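Local atomic coordinates of deacetylase EF_0837 (Enterococcus faecalis, PDB entry 2ICS), a protein that uses a binuclear zinc centre to hydrolyse esters, deacetylating acetyl-(R)-mandelate with very low efficiency in vitro, and can bind adenine. Residues D197-L200 and A201-K205. Residues are numbered along the deposited sequence; the frame is centred on the assembly and turned at random.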
loop_
_atom_site.group_PDB
_atom_site.type_symbol
_atom_site.label_atom_id
_atom_site.label_comp_id
_atom_site.label_asym_id
_atom_site.label_seq_id
_atom_site.Cartn_x
_atom_site.Cartn_y
_atom_site.Cartn_z
ATOM N N ASP A 197 19.024 -1.248 12.894
ATOM C CA ASP A 197 19.301 -0.034 13.653
ATOM C C ASP A 197 19.998 1.036 12.822
ATOM O O ASP A 197 19.746 2.227 12.984
ATOM C CB ASP A 197 20.134 -0.371 14.896
ATOM C CG ASP A 197 21.393 -1.151 14.567
ATOM O OD1 ASP A 197 21.295 -2.191 13.883
ATOM O OD2 ASP A 197 22.483 -0.735 15.003
ATOM N N GLU A 198 20.870 0.602 11.923
ATOM C CA GLU A 198 21.602 1.524 11.065
ATOM C C GLU A 198 20.637 2.141 10.052
ATOM O O GLU A 198 20.764 3.300 9.682
ATOM C CB GLU A 198 22.725 0.764 10.348
ATOM C CG GLU A 198 23.774 1.637 9.685
ATOM C CD GLU A 198 24.915 0.823 9.083
ATOM O OE1 GLU A 198 25.873 1.439 8.570
ATOM O OE2 GLU A 198 24.851 -0.429 9.118
ATOM N N ILE A 199 19.668 1.347 9.610
ATOM C CA ILE A 199 18.665 1.799 8.652
ATOM C C ILE A 199 17.683 2.768 9.301
ATOM O O ILE A 199 17.415 3.851 8.771
ATOM C CB ILE A 199 17.866 0.603 8.093
ATOM C CG1 ILE A 199 18.789 -0.294 7.270
ATOM C CG2 ILE A 199 16.704 1.093 7.248
ATOM C CD1 ILE A 199 18.118 -1.547 6.749
ATOM N N LEU A 200 17.146 2.365 10.446
ATOM C CA LEU A 200 16.181 3.177 11.174
ATOM C C LEU A 200 16.780 4.500 11.618
ATOM O O LEU A 200 16.085 5.515 11.678
ATOM C CB LEU A 200 15.653 2.405 12.388
ATOM C CG LEU A 200 14.768 1.185 12.090
ATOM C CD1 LEU A 200 14.449 0.452 13.378
ATOM C CD2 LEU A 200 13.480 1.627 11.427
ATOM N N ALA A 201 18.076 4.485 11.914
ATOM C CA ALA A 201 18.770 5.686 12.359
ATOM C C ALA A 201 18.787 6.785 11.298
ATOM O O ALA A 201 18.757 7.971 11.625
ATOM C CB ALA A 201 20.196 5.337 12.764
ATOM N N LEU A 202 18.829 6.397 10.028
ATOM C CA LEU A 202 18.862 7.379 8.950
ATOM C C LEU A 202 17.486 7.839 8.474
ATOM O O LEU A 202 17.362 8.868 7.810
ATOM C CB LEU A 202 19.661 6.832 7.765
ATOM C CG LEU A 202 21.190 6.876 7.877
ATOM C CD1 LEU A 202 21.670 6.003 9.028
ATOM C CD2 LEU A 202 21.796 6.404 6.560
HETATM N N MSE A 203 16.447 7.088 8.815
HETATM C CA MSE A 203 15.095 7.453 8.401
HETATM C C MSE A 203 14.476 8.499 9.323
HETATM O O MSE A 203 14.775 8.554 10.515
HETATM C CB MSE A 203 14.211 6.204 8.343
HETATM C CG MSE A 203 14.688 5.185 7.317
HETATM SE SE MSE A 203 13.565 3.620 7.202
HETATM C CE MSE A 203 14.304 2.622 8.645
ATOM N N GLU A 204 13.605 9.325 8.757
ATOM C CA GLU A 204 12.950 10.383 9.515
ATOM C C GLU A 204 11.433 10.267 9.425
ATOM O O GLU A 204 10.904 9.483 8.631
ATOM C CB GLU A 204 13.379 11.749 8.972
ATOM C CG GLU A 204 14.887 11.971 8.940
ATOM C CD GLU A 204 15.270 13.257 8.226
ATOM O OE1 GLU A 204 14.979 13.382 7.017
ATOM O OE2 GLU A 204 15.861 14.147 8.873
ATOM N N LYS A 205 10.739 11.055 10.243
ATOM C CA LYS A 205 9.284 11.063 10.228
ATOM C C LYS A 205 8.848 11.261 8.783
ATOM O O LYS A 205 9.390 12.117 8.082
ATOM C CB LYS A 205 8.747 12.213 11.081
ATOM C CG LYS A 205 7.231 12.335 11.047
ATOM C CD LYS A 205 6.753 13.571 11.794
ATOM C CE LYS A 205 5.237 13.700 11.719
ATOM N NZ LYS A 205 4.738 14.925 12.410
#
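Selenomethionine Met203 folds its side chain back against Ile199 and Leu200, the residues about one helical turn before it. Its CG leaves beside the backbone N (chi1 -63°), and after an extended step the chain bends through the rotation about CG-SE. Ile199 runs alongside, its CG2 4.0 Å from Met203 SE, whereas Leu200 crosses the selenomethionine at a slant. The exact place of CE is doubtful, because it is modelled too close to the methyls of both neighbours, but the three side chains are all buried. Ile199 and Met203 face strand 186-189, where Val187 touches both, while Leu200 packs against Phe231 and Ala235 of the next helix, 230-237. Helix 196-202 thus lies in the beta-alpha-beta unit of the TIM barrel that runs from strand 186-189 to strand 208-210; the Ile199 side chain lies about 7 Å from that of the zinc ligand His188. Along the backbone the bonding pattern changes. Ala201 N bonds to Asp197 O at 3.0 Å, an i to i+4 link. Next, Leu202 N bonds to Ile199 O at 3.2 Å, and Met203 N bonds to Leu200 O at 3.3 Å, both i to i+3, with a weak second bond from Met203 N to Ile199 O. Lys238 NZ takes up the carbonyl oxygens of Leu200 and Met203. The other side is looser: Asp197 and Ala201 are exposed and Glu198 is partly so. Leu202, also partly exposed, lies against Ile167 and Leu170. Glu204 OE1 forms a salt bridge with Lys174.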